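Local coordinates for probable signal peptide protein (Ralstonia solanacearum, PDB 2QGU) that binds a phospholipid, held here as phosphatidylethanolamine, and probably carries lipid across the periplasm as other MlaC proteins do, at residues Q119-K124 / S139-N144; V148-R153 / Y164-S169; Q95-G100 / G193-L198. The protein carries 13 engineered substitutions. One frame throughout, in Å; residues are numbered along the deposited sequence.

Contact 1 (Q119-K124 / S139-N144). Engineered in segment 119-124: Ala-122 (natural residue Ser). With PEF (di-palmitoyl-3-sn-phosphatidylethanolamine), chain B.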
loop_
_atom_site.group_PDB
_atom_site.type_symbol
_atom_site.label_atom_id
_atom_site.label_comp_id
_atom_site.label_asym_id
_atom_site.label_seq_id
_atom_site.Cartn_x
_atom_site.Cartn_y
_atom_site.Cartn_z
ATOM N N GLN A 119 5.213 17.897 -5.284
ATOM C CA GLN A 119 4.650 16.896 -6.191
ATOM C C GLN A 119 3.194 17.152 -6.508
ATOM O O GLN A 119 2.401 17.466 -5.623
ATOM C CB GLN A 119 4.782 15.487 -5.616
ATOM C CG GLN A 119 6.168 14.892 -5.740
ATOM C CD GLN A 119 7.080 15.279 -4.598
ATOM O OE1 GLN A 119 6.741 16.127 -3.764
ATOM N NE2 GLN A 119 8.249 14.659 -4.553
ATOM N N THR A 120 2.866 17.013 -7.789
ATOM C CA THR A 120 1.496 17.042 -8.269
ATOM C C THR A 120 1.252 15.748 -9.040
ATOM O O THR A 120 2.198 15.067 -9.430
ATOM C CB THR A 120 1.242 18.248 -9.195
ATOM O OG1 THR A 120 2.155 18.206 -10.295
ATOM C CG2 THR A 120 1.395 19.576 -8.435
ATOM N N VAL A 121 -0.014 15.416 -9.264
ATOM C CA VAL A 121 -0.363 14.160 -9.926
ATOM C C VAL A 121 -1.392 14.374 -11.033
ATOM O O VAL A 121 -2.374 15.105 -10.855
ATOM C CB VAL A 121 -0.830 13.084 -8.900
ATOM C CG1 VAL A 121 -1.961 13.609 -8.026
ATOM C CG2 VAL A 121 -1.225 11.783 -9.589
ATOM N N ALA A 122 -1.137 13.743 -12.177
ATOM C CA ALA A 122 -2.043 13.771 -13.312
ATOM C C ALA A 122 -2.565 12.357 -13.508
ATOM O O ALA A 122 -1.809 11.384 -13.382
ATOM C CB ALA A 122 -1.316 14.242 -14.549
ATOM N N TYR A 123 -3.857 12.249 -13.794
ATOM C CA TYR A 123 -4.485 10.956 -14.036
ATOM C C TYR A 123 -4.628 10.674 -15.520
ATOM O O TYR A 123 -4.981 11.557 -16.311
ATOM C CB TYR A 123 -5.819 10.831 -13.267
ATOM C CG TYR A 123 -5.524 10.741 -11.795
ATOM C CD1 TYR A 123 -5.347 9.506 -11.175
ATOM C CD2 TYR A 123 -5.309 11.894 -11.042
ATOM C CE1 TYR A 123 -5.009 9.416 -9.832
ATOM C CE2 TYR A 123 -4.959 11.815 -9.699
ATOM C CZ TYR A 123 -4.811 10.577 -9.103
ATOM O OH TYR A 123 -4.456 10.514 -7.773
ATOM N N LYS A 124 -4.312 9.439 -15.887
ATOM C CA LYS A 124 -4.520 8.962 -17.242
ATOM C C LYS A 124 -6.006 8.607 -17.402
ATOM O O LYS A 124 -6.733 8.500 -16.405
ATOM C CB LYS A 124 -3.609 7.762 -17.519
ATOM C CG LYS A 124 -2.119 8.127 -17.515
ATOM C CD LYS A 124 -1.256 6.891 -17.669
ATOM C CE LYS A 124 0.213 7.283 -17.674
ATOM N NZ LYS A 124 1.079 6.080 -17.821
ATOM N N SER A 139 -1.869 6.768 -13.052
ATOM C CA SER A 139 -1.484 8.147 -12.779
ATOM C C SER A 139 0.016 8.363 -12.940
ATOM O O SER A 139 0.798 7.405 -12.983
ATOM C CB SER A 139 -1.920 8.562 -11.366
ATOM O OG SER A 139 -0.999 8.117 -10.377
ATOM N N THR A 140 0.395 9.637 -13.031
ATOM C CA THR A 140 1.792 10.044 -13.110
ATOM C C THR A 140 2.026 11.168 -12.111
ATOM O O THR A 140 1.375 12.219 -12.179
ATOM C CB THR A 140 2.161 10.565 -14.523
ATOM O OG1 THR A 140 1.750 9.631 -15.532
ATOM C CG2 THR A 140 3.658 10.800 -14.625
ATOM N N VAL A 141 2.948 10.941 -11.185
ATOM C CA VAL A 141 3.367 11.961 -10.231
ATOM C C VAL A 141 4.509 12.751 -10.866
ATOM O O VAL A 141 5.443 12.157 -11.416
ATOM C CB VAL A 141 3.855 11.324 -8.906
ATOM C CG1 VAL A 141 4.330 12.388 -7.922
ATOM C CG2 VAL A 141 2.748 10.485 -8.280
ATOM N N ASN A 142 4.429 14.081 -10.809
ATOM C CA ASN A 142 5.578 14.902 -11.171
ATOM C C ASN A 142 6.518 15.001 -9.975
ATOM O O ASN A 142 6.230 15.705 -9.006
ATOM C CB ASN A 142 5.162 16.302 -11.629
ATOM C CG ASN A 142 6.359 17.185 -11.914
ATOM O OD1 ASN A 142 7.433 16.690 -12.267
ATOM N ND2 ASN A 142 6.193 18.493 -11.749
ATOM N N ASN A 143 7.626 14.266 -10.043
ATOM C CA ASN A 143 8.616 14.244 -8.978
ATOM C C ASN A 143 9.814 15.101 -9.346
ATOM O O ASN A 143 10.809 14.597 -9.866
ATOM C CB ASN A 143 9.066 12.801 -8.701
ATOM C CG ASN A 143 10.091 12.713 -7.582
ATOM O OD1 ASN A 143 9.981 13.403 -6.571
ATOM N ND2 ASN A 143 11.101 11.862 -7.763
ATOM N N ASN A 144 9.711 16.403 -9.072
ATOM C CA ASN A 144 10.778 17.362 -9.395
ATOM C C ASN A 144 11.203 17.237 -10.867
ATOM O O ASN A 144 12.395 17.277 -11.189
ATOM C CB ASN A 144 11.996 17.186 -8.464
ATOM C CG ASN A 144 11.623 17.165 -6.984
ATOM O OD1 ASN A 144 11.875 16.180 -6.281
ATOM N ND2 ASN A 144 11.029 18.252 -6.506
HETATM C C2 PEF B . 10.168 8.674 -4.841
HETATM C C1 PEF B . 11.571 8.920 -5.395
HETATM N N PEF B . 17.237 9.375 -3.677
HETATM C C3 PEF B . 9.357 9.950 -4.943
HETATM C C4 PEF B . 15.068 8.368 -4.201
HETATM C C5 PEF B . 16.582 8.181 -4.228
HETATM C C10 PEF B . 9.477 6.444 -4.902
HETATM C C11 PEF B . 8.571 5.344 -5.439
HETATM C C12 PEF B . 7.106 5.747 -5.273
HETATM C C13 PEF B . 6.738 5.693 -3.794
HETATM C C14 PEF B . 5.239 5.804 -3.588
HETATM C C15 PEF B . 4.915 5.672 -2.102
HETATM C C16 PEF B . 3.419 5.455 -1.894
HETATM C C17 PEF B . 3.120 5.029 -0.460
HETATM C C18 PEF B . 3.207 3.509 -0.314
HETATM C C19 PEF B . 2.065 2.983 0.551
HETATM C C20 PEF B . 2.437 3.040 2.036
HETATM C C21 PEF B . 1.270 2.583 2.907
HETATM C C22 PEF B . 1.143 1.060 2.890
HETATM C C23 PEF B . 0.143 0.580 3.941
HETATM C C24 PEF B . -1.240 0.364 3.331
HETATM C C25 PEF B . -2.326 0.431 4.402
HETATM C C30 PEF B . 7.194 10.767 -4.718
HETATM C C31 PEF B . 5.845 10.846 -4.335
HETATM C C32 PEF B . 5.401 9.918 -3.403
HETATM C C33 PEF B . 4.006 10.305 -2.873
HETATM C C34 PEF B . 2.879 9.462 -3.491
HETATM C C35 PEF B . 1.683 9.289 -2.533
HETATM C C36 PEF B . 0.856 8.235 -2.936
HETATM C C37 PEF B . -0.138 7.928 -2.001
HETATM C C38 PEF B . -0.933 6.870 -2.456
HETATM C C39 PEF B . -1.942 6.384 -1.407
HETATM C C40 PEF B . -2.610 5.057 -1.819
HETATM C C41 PEF B . -1.788 3.838 -1.359
HETATM C C42 PEF B . -2.646 2.570 -1.276
HETATM C C43 PEF B . -1.777 1.305 -1.273
HETATM C C44 PEF B . -2.623 0.042 -1.074
HETATM C C45 PEF B . -1.756 -1.220 -1.074
HETATM O O4 PEF B . 10.130 6.252 -3.872
HETATM O O5 PEF B . 7.572 11.591 -5.545
HETATM O O2 PEF B . 9.528 7.624 -5.587
HETATM O O3 PEF B . 8.093 9.844 -4.241
HETATM O O1P PEF B . 13.436 11.281 -6.119
HETATM O O2P PEF B . 14.175 11.137 -3.674
HETATM O O3P PEF B . 12.312 9.713 -4.464
HETATM O O4P PEF B . 14.675 9.279 -5.243
HETATM P P PEF B . 13.657 10.480 -4.889
HETATM O O HOH W 1 4.539 19.153 -9.340
HETATM O O HOH W 2 -1.665 8.917 -7.776
HETATM O O HOH W 3 0.909 5.272 -15.017
HETATM O O HOH W 4 3.117 7.357 -15.761
#

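Contact 2 (V148-R153 / Y164-S169). With PEF (di-palmitoyl-3-sn-phosphatidylethanolamine), chain B.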
loop_
_atom_site.group_PDB
_atom_site.type_symbol
_atom_site.label_atom_id
_atom_site.label_comp_id
_atom_site.label_asym_id
_atom_site.label_seq_id
_atom_site.Cartn_x
_atom_site.Cartn_y
_atom_site.Cartn_z
ATOM N N VAL A 148 6.764 9.845 -12.455
ATOM C CA VAL A 148 6.726 8.645 -11.622
ATOM C C VAL A 148 5.346 8.001 -11.763
ATOM O O VAL A 148 4.344 8.571 -11.334
ATOM C CB VAL A 148 7.035 8.984 -10.134
ATOM C CG1 VAL A 148 6.869 7.771 -9.234
ATOM C CG2 VAL A 148 8.451 9.542 -9.992
ATOM N N ALA A 149 5.297 6.823 -12.382
ATOM C CA ALA A 149 4.029 6.127 -12.600
ATOM C C ALA A 149 3.533 5.486 -11.307
ATOM O O ALA A 149 4.259 4.732 -10.647
ATOM C CB ALA A 149 4.197 5.069 -13.669
ATOM N N LEU A 150 2.288 5.786 -10.949
ATOM C CA LEU A 150 1.628 5.073 -9.860
ATOM C C LEU A 150 0.278 4.612 -10.353
ATOM O O LEU A 150 -0.559 5.434 -10.714
ATOM C CB LEU A 150 1.462 5.950 -8.607
ATOM C CG LEU A 150 2.720 6.382 -7.838
ATOM C CD1 LEU A 150 2.329 7.251 -6.644
ATOM C CD2 LEU A 150 3.571 5.190 -7.403
ATOM N N ASP A 151 0.075 3.298 -10.377
ATOM C CA ASP A 151 -1.232 2.742 -10.738
ATOM C C ASP A 151 -1.830 2.047 -9.524
ATOM O O ASP A 151 -1.102 1.636 -8.622
ATOM C CB ASP A 151 -1.136 1.751 -11.900
ATOM C CG ASP A 151 -0.605 2.373 -13.181
ATOM O OD1 ASP A 151 -0.466 3.614 -13.267
ATOM O OD2 ASP A 151 -0.346 1.587 -14.111
ATOM N N TYR A 152 -3.152 1.909 -9.524
ATOM C CA TYR A 152 -3.870 1.365 -8.378
ATOM C C TYR A 152 -4.892 0.354 -8.823
ATOM O O TYR A 152 -5.575 0.572 -9.824
ATOM C CB TYR A 152 -4.607 2.486 -7.637
ATOM C CG TYR A 152 -3.715 3.629 -7.251
ATOM C CD1 TYR A 152 -3.099 3.656 -6.002
ATOM C CD2 TYR A 152 -3.473 4.682 -8.135
ATOM C CE1 TYR A 152 -2.266 4.698 -5.639
ATOM C CE2 TYR A 152 -2.634 5.740 -7.782
ATOM C CZ TYR A 152 -2.032 5.737 -6.527
ATOM O OH TYR A 152 -1.196 6.758 -6.129
ATOM N N ARG A 153 -4.998 -0.752 -8.094
ATOM C CA ARG A 153 -6.135 -1.651 -8.254
ATOM C C ARG A 153 -7.199 -1.242 -7.251
ATOM O O ARG A 153 -6.902 -1.013 -6.074
ATOM C CB ARG A 153 -5.739 -3.120 -8.074
ATOM C CG ARG A 153 -4.870 -3.663 -9.191
ATOM C CD ARG A 153 -4.995 -5.172 -9.332
ATOM N NE ARG A 153 -4.175 -5.661 -10.437
ATOM C CZ ARG A 153 -4.567 -5.723 -11.708
ATOM N NH1 ARG A 153 -5.789 -5.340 -12.062
ATOM N NH2 ARG A 153 -3.732 -6.180 -12.630
ATOM N N TYR A 164 -6.661 -1.778 -3.274
ATOM C CA TYR A 164 -6.060 -2.983 -2.703
ATOM C C TYR A 164 -4.686 -3.344 -3.270
ATOM O O TYR A 164 -4.083 -4.330 -2.851
ATOM C CB TYR A 164 -7.033 -4.171 -2.764
ATOM C CG TYR A 164 -7.273 -4.720 -4.153
ATOM C CD1 TYR A 164 -8.303 -4.221 -4.957
ATOM C CD2 TYR A 164 -6.480 -5.748 -4.658
ATOM C CE1 TYR A 164 -8.521 -4.729 -6.236
ATOM C CE2 TYR A 164 -6.694 -6.263 -5.927
ATOM C CZ TYR A 164 -7.714 -5.753 -6.711
ATOM O OH TYR A 164 -7.920 -6.278 -7.966
ATOM N N ASP A 165 -4.191 -2.550 -4.212
ATOM C CA ASP A 165 -2.838 -2.757 -4.719
ATOM C C ASP A 165 -2.327 -1.473 -5.337
ATOM O O ASP A 165 -3.114 -0.614 -5.751
ATOM C CB ASP A 165 -2.821 -3.870 -5.767
ATOM C CG ASP A 165 -1.499 -4.617 -5.831
ATOM O OD1 ASP A 165 -0.542 -4.263 -5.107
ATOM O OD2 ASP A 165 -1.422 -5.576 -6.622
ATOM N N ILE A 166 -1.006 -1.346 -5.373
ATOM C CA ILE A 166 -0.343 -0.193 -5.975
ATOM C C ILE A 166 0.813 -0.692 -6.828
ATOM O O ILE A 166 1.471 -1.679 -6.483
ATOM C CB ILE A 166 0.132 0.839 -4.903
ATOM C CG1 ILE A 166 0.595 2.150 -5.561
ATOM C CG2 ILE A 166 1.199 0.241 -3.978
ATOM C CD1 ILE A 166 0.833 3.297 -4.572
ATOM N N ASN A 167 1.016 -0.028 -7.960
ATOM C CA ASN A 167 2.064 -0.381 -8.897
ATOM C C ASN A 167 3.123 0.706 -8.875
ATOM O O ASN A 167 2.828 1.860 -9.181
ATOM C CB ASN A 167 1.468 -0.554 -10.298
ATOM C CG ASN A 167 2.475 -1.051 -11.304
ATOM O OD1 ASN A 167 3.431 -0.354 -11.636
ATOM N ND2 ASN A 167 2.262 -2.265 -11.807
ATOM N N ILE A 168 4.337 0.323 -8.478
ATOM C CA ILE A 168 5.463 1.243 -8.306
ATOM C C ILE A 168 6.619 0.696 -9.127
ATOM O O ILE A 168 6.933 -0.492 -9.038
ATOM C CB ILE A 168 5.893 1.333 -6.819
ATOM C CG1 ILE A 168 4.749 1.866 -5.953
ATOM C CG2 ILE A 168 7.149 2.192 -6.656
ATOM C CD1 ILE A 168 5.008 1.759 -4.447
ATOM N N SER A 169 7.246 1.561 -9.922
ATOM C CA SER A 169 8.338 1.153 -10.814
ATOM C C SER A 169 7.933 -0.035 -11.697
ATOM O O SER A 169 8.726 -0.940 -11.955
ATOM C CB SER A 169 9.608 0.850 -10.008
ATOM O OG SER A 169 10.038 1.977 -9.262
HETATM C C2 PEF B . 10.168 8.674 -4.841
HETATM C C1 PEF B . 11.571 8.920 -5.395
HETATM N N PEF B . 17.237 9.375 -3.677
HETATM C C3 PEF B . 9.357 9.950 -4.943
HETATM C C4 PEF B . 15.068 8.368 -4.201
HETATM C C5 PEF B . 16.582 8.181 -4.228
HETATM C C10 PEF B . 9.477 6.444 -4.902
HETATM C C11 PEF B . 8.571 5.344 -5.439
HETATM C C12 PEF B . 7.106 5.747 -5.273
HETATM C C13 PEF B . 6.738 5.693 -3.794
HETATM C C14 PEF B . 5.239 5.804 -3.588
HETATM C C15 PEF B . 4.915 5.672 -2.102
HETATM C C16 PEF B . 3.419 5.455 -1.894
HETATM C C17 PEF B . 3.120 5.029 -0.460
HETATM C C18 PEF B . 3.207 3.509 -0.314
HETATM C C19 PEF B . 2.065 2.983 0.551
HETATM C C20 PEF B . 2.437 3.040 2.036
HETATM C C21 PEF B . 1.270 2.583 2.907
HETATM C C22 PEF B . 1.143 1.060 2.890
HETATM C C23 PEF B . 0.143 0.580 3.941
HETATM C C24 PEF B . -1.240 0.364 3.331
HETATM C C25 PEF B . -2.326 0.431 4.402
HETATM C C30 PEF B . 7.194 10.767 -4.718
HETATM C C31 PEF B . 5.845 10.846 -4.335
HETATM C C32 PEF B . 5.401 9.918 -3.403
HETATM C C33 PEF B . 4.006 10.305 -2.873
HETATM C C34 PEF B . 2.879 9.462 -3.491
HETATM C C35 PEF B . 1.683 9.289 -2.533
HETATM C C36 PEF B . 0.856 8.235 -2.936
HETATM C C37 PEF B . -0.138 7.928 -2.001
HETATM C C38 PEF B . -0.933 6.870 -2.456
HETATM C C39 PEF B . -1.942 6.384 -1.407
HETATM C C40 PEF B . -2.610 5.057 -1.819
HETATM C C41 PEF B . -1.788 3.838 -1.359
HETATM C C42 PEF B . -2.646 2.570 -1.276
HETATM C C43 PEF B . -1.777 1.305 -1.273
HETATM C C44 PEF B . -2.623 0.042 -1.074
HETATM C C45 PEF B . -1.756 -1.220 -1.074
HETATM O O4 PEF B . 10.130 6.252 -3.872
HETATM O O5 PEF B . 7.572 11.591 -5.545
HETATM O O2 PEF B . 9.528 7.624 -5.587
HETATM O O3 PEF B . 8.093 9.844 -4.241
HETATM O O1P PEF B . 13.436 11.281 -6.119
HETATM O O2P PEF B . 14.175 11.137 -3.674
HETATM O O3P PEF B . 12.312 9.713 -4.464
HETATM O O4P PEF B . 14.675 9.279 -5.243
HETATM P P PEF B . 13.657 10.480 -4.889
HETATM O O HOH W 5 6.950 4.351 -10.462
HETATM O O HOH W 6 4.480 2.075 -11.836
#

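Contact 3 (Q95-G100 / G193-L198)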
loop_
_atom_site.group_PDB
_atom_site.type_symbol
_atom_site.label_atom_id
_atom_site.label_comp_id
_atom_site.label_asym_id
_atom_site.label_seq_id
_atom_site.Cartn_x
_atom_site.Cartn_y
_atom_site.Cartn_z
ATOM N N GLN A 95 -3.938 -11.745 11.407
ATOM C CA GLN A 95 -3.854 -10.381 11.921
ATOM C C GLN A 95 -2.401 -9.928 12.089
ATOM O O GLN A 95 -2.043 -8.816 11.694
ATOM C CB GLN A 95 -4.618 -10.246 13.243
ATOM C CG GLN A 95 -4.786 -8.802 13.700
ATOM C CD GLN A 95 -5.557 -7.965 12.696
ATOM O OE1 GLN A 95 -5.020 -7.017 12.108
ATOM N NE2 GLN A 95 -6.814 -8.321 12.478
ATOM N N GLN A 96 -1.563 -10.792 12.659
ATOM C CA GLN A 96 -0.149 -10.464 12.862
ATOM C C GLN A 96 0.567 -10.198 11.546
ATOM O O GLN A 96 1.377 -9.273 11.456
ATOM C CB GLN A 96 0.567 -11.582 13.622
ATOM C CG GLN A 96 0.077 -11.754 15.052
ATOM C CD GLN A 96 0.664 -12.962 15.746
ATOM O OE1 GLN A 96 1.286 -13.822 15.125
ATOM N NE2 GLN A 96 0.457 -13.038 17.053
ATOM N N ILE A 97 0.269 -11.020 10.541
ATOM C CA ILE A 97 0.860 -10.855 9.209
ATOM C C ILE A 97 0.397 -9.565 8.528
ATOM O O ILE A 97 1.219 -8.836 7.973
ATOM C CB ILE A 97 0.652 -12.114 8.331
ATOM C CG1 ILE A 97 1.493 -13.268 8.891
ATOM C CG2 ILE A 97 1.040 -11.850 6.871
ATOM C CD1 ILE A 97 1.095 -14.646 8.404
ATOM N N GLN A 98 -0.901 -9.279 8.578
ATOM C CA GLN A 98 -1.392 -8.008 8.044
ATOM C C GLN A 98 -0.703 -6.819 8.716
ATOM O O GLN A 98 -0.248 -5.897 8.037
ATOM C CB GLN A 98 -2.913 -7.886 8.169
ATOM C CG GLN A 98 -3.453 -6.665 7.431
ATOM C CD GLN A 98 -4.937 -6.404 7.641
ATOM O OE1 GLN A 98 -5.387 -5.265 7.515
ATOM N NE2 GLN A 98 -5.698 -7.446 7.947
ATOM N N ASP A 99 -0.617 -6.849 10.044
ATOM C CA ASP A 99 -0.003 -5.757 10.794
ATOM C C ASP A 99 1.487 -5.617 10.483
ATOM O O ASP A 99 1.988 -4.507 10.298
ATOM C CB ASP A 99 -0.223 -5.944 12.298
ATOM C CG ASP A 99 -1.683 -5.805 12.707
ATOM O OD1 ASP A 99 -2.515 -5.376 11.879
ATOM O OD2 ASP A 99 -2.001 -6.124 13.872
ATOM N N GLY A 100 2.191 -6.746 10.406
ATOM C CA GLY A 100 3.627 -6.733 10.118
ATOM C C GLY A 100 3.937 -6.300 8.695
ATOM O O GLY A 100 4.910 -5.587 8.454
ATOM N N GLY A 193 7.033 -19.362 9.804
ATOM C CA GLY A 193 8.255 -18.845 9.185
ATOM C C GLY A 193 8.072 -17.446 8.625
ATOM O O GLY A 193 8.967 -16.603 8.735
ATOM N N LEU A 194 6.909 -17.198 8.034
ATOM C CA LEU A 194 6.605 -15.875 7.499
ATOM C C LEU A 194 6.479 -14.819 8.598
ATOM O O LEU A 194 6.977 -13.699 8.448
ATOM C CB LEU A 194 5.348 -15.911 6.625
ATOM C CG LEU A 194 4.960 -14.557 6.021
ATOM C CD1 LEU A 194 6.079 -13.992 5.139
ATOM C CD2 LEU A 194 3.684 -14.652 5.234
ATOM N N VAL A 195 5.823 -15.174 9.701
ATOM C CA VAL A 195 5.727 -14.272 10.851
ATOM C C VAL A 195 7.130 -13.898 11.346
ATOM O O VAL A 195 7.426 -12.726 11.582
ATOM C CB VAL A 195 4.885 -14.896 11.996
ATOM C CG1 VAL A 195 4.895 -14.007 13.250
ATOM C CG2 VAL A 195 3.450 -15.150 11.539
ATOM N N GLN A 196 7.991 -14.903 11.483
ATOM C CA GLN A 196 9.383 -14.696 11.878
ATOM C C GLN A 196 10.110 -13.755 10.910
ATOM O O GLN A 196 10.808 -12.831 11.337
ATOM C CB GLN A 196 10.098 -16.049 11.949
ATOM C CG GLN A 196 11.547 -16.002 12.421
ATOM C CD GLN A 196 12.223 -17.358 12.321
ATOM O OE1 GLN A 196 12.323 -17.938 11.237
ATOM N NE2 GLN A 196 12.691 -17.870 13.453
ATOM N N PHE A 197 9.940 -13.996 9.611
ATOM C CA PHE A 197 10.550 -13.174 8.567
ATOM C C PHE A 197 10.090 -11.719 8.650
ATOM O O PHE A 197 10.909 -10.798 8.556
ATOM C CB PHE A 197 10.230 -13.771 7.193
ATOM C CG PHE A 197 10.621 -12.901 6.026
ATOM C CD1 PHE A 197 11.943 -12.846 5.590
ATOM C CD2 PHE A 197 9.656 -12.174 5.334
ATOM C CE1 PHE A 197 12.298 -12.060 4.498
ATOM C CE2 PHE A 197 10.005 -11.384 4.241
ATOM C CZ PHE A 197 11.328 -11.331 3.822
ATOM N N LEU A 198 8.786 -11.510 8.820
ATOM C CA LEU A 198 8.272 -10.143 8.920
ATOM C C LEU A 198 8.826 -9.420 10.144
ATOM O O LEU A 198 9.158 -8.240 10.068
ATOM C CB LEU A 198 6.742 -10.116 8.876
ATOM C CG LEU A 198 6.128 -10.476 7.516
ATOM C CD1 LEU A 198 4.613 -10.580 7.635
ATOM C CD2 LEU A 198 6.503 -9.474 6.429
#

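Contact 1 (Q119-K124 / S139-N144)
The amides of Gln-119 and Asn-143 lie side by side and nearly coplanar, their planes 11° apart. Gln-119 NE2 gives a somewhat bent hydrogen bond to Asn-143 OD1 at 2.9 Å. The chain of Gln-119 bends at chi2 (86°), which turns its amide toward Asn-143. Gln-119 OE1 accepts from the backbone N of Arg-117, so both ends of this amide are held. The ring of Tyr-123 meets Ser-139 CB obliquely, 3.6 Å from CE1. The ring also packs against helix 31-47, at Val-35 and Val-39.

Strands 120-123 and 134-143 form an antiparallel hairpin at one border of the sheet in this MlaC fold; Gln-119 lies just before the first. Ala-122, an engineered residue, forms the hydrogen-bonded pair with Thr-140. Its N reaches Thr-140 O at 2.9 Å, and Thr-140 N returns a bond to its O. Val-121 faces Val-141 in a non-hydrogen-bonded pair, and Val-121 CG2 touches Ser-139 CB at 3.7 Å. Ser-139 OG binds Leu-150 O on the next strand. A water also donates to Ser-139 OG and to Tyr-123 OH.

The paired amides form part of the lipid pocket. Asn-143 ND2 donates to the phosphate oxygen O1P of the phosphatidylethanolamine at 2.9 Å, nearly straight at 163°. The same ND2 is also hydrogen-bonded to Glu-146 OE1. Gln-119 NE2 makes a weak bond to the ester carbonyl oxygen O5 of the lipid at 3.3 Å. Beyond the strand, the extended chain of Lys-124 passes Thr-140, its CE 3.5 Å from Thr-140 OG1, and one water links Lys-124 NZ to Thr-140 OG1.

Contact 2 (V148-R153 / Y164-S169)
Tyr-152 CG stands anti to its carbonyl carbon (chi1 -54°), while Ile-166 CG1 is anti to the backbone N (chi1 -170°); both side chains then run the same way, and Ile-166 CD1 meets Tyr-152 CE1 at 3.6 Å. Strands 146-157 and 160-168 form this antiparallel hairpin in the middle of the MlaC sheet. Tyr-152 and Ile-166 are a non-hydrogen-bonded pair. Asp-151 with Asn-167 and Arg-153 with Asp-165 are hydrogen-bonded pairs. Asn-167 N donates to Asp-151 O at 2.8 Å, but the return bond is weak.

The face with Leu-150, Tyr-152, Ile-166 and Ile-168 lines the lipid pocket. Leu-150 CD2 lies 3.8 Å from Ile-168 CG1, and its other branch, CD1, touches one acyl chain. Ile-168 CG2 packs on carbon C11 of the second chain at 3.7 Å. Tyr-152 OH rests 3.7 Å from lipid carbon C38. Apart from this hydroxyl the wall is apolar, consistent with a lining for acyl chains.

Asp-151, Arg-153, Asp-165 and Asn-167 give the opposite face its polar character. Asp-151 makes a salt bridge to Arg-138, and Asp-165 OD2 is hydrogen-bonded to Ser-174 OG. Trp-172 packs beside both acids and has a cation-pi contact with Arg-153. At the end of the strand pair, Tyr-164 OH is hydrogen-bonded to Asp-134 OD1. Arg-153 CB sits over one face of the Tyr-164 ring in a CH-pi contact, 3.8 Å from the centroid.

Contact 3 (Q95-G100 / G193-L198)
Helix segments 95-100 and 193-198 run in roughly the same direction, with their axes 28° apart and 9.8 Å apart at closest approach. Ile-97 meets three side chains of the other helix: Leu-194, Val-195 and Leu-198, each at about a right angle. Its CG1 touches Val-195 CG2 at 3.8 Å. Its terminal CD1 goes on to Leu-194 CD2, 4.1 Å away. On the other branch, Ile-97 CG2 lies 3.9 Å from Leu-198 CD1. Ile-97 CG1 is anti to the carbonyl carbon (chi1 -69°) and CG2 anti to the backbone N, which sends CG1 to Val-195 and CG2 to Leu-198, while both branches come near Leu-194 CD2.

The contact joins the long helix 91-114, which precedes the sheet in the chain, to the C-terminal helix 191-206. It belongs to the helical part of the MlaC fold. Leu-194 also packs on Phe-181 of helix 173-188, and Ile-97 on Met-82 of helix 74-82, so these two helices also touch residues of this contact.

Leu-198 CD1 also lies 3.8 Å from the backbone oxygen Ile-97 O. Gly-100 leaves the first helix without a side chain on the side turned to Leu-198, and the CA atoms of the two residues are 5.9 Å apart. No hydrogen bond links the two segments. One turn further on, Asn-202 ND2 bonds Gly-100 O and, weakly, Leu-198 O. At the more exposed margin, the extended chain of Gln-96 brings OE1 to 4.1 Å from Val-195 CG1.

How the contacts relate
Contacts 1 and 2 are neighbours in one antiparallel sheet, with centres 12 Å apart. Strands 134-143 and 146-157 join them, through Val-141 N to Val-148 O. Contact 2 is buried, its centre about 9 Å from the centre of the chain, and contact 1 is partly buried at the sheet border. Both touch the lipid, but differently: contact 1 offers amides to its phosphate and ester oxygens, contact 2 a largely apolar wall to its tails. Contact 3 is partly buried on the opposite side of the chain's centre. It joins helices by apolar side chains, without hydrogen bonds between its segments, and along the sequence both hairpin contacts lie between its two segments.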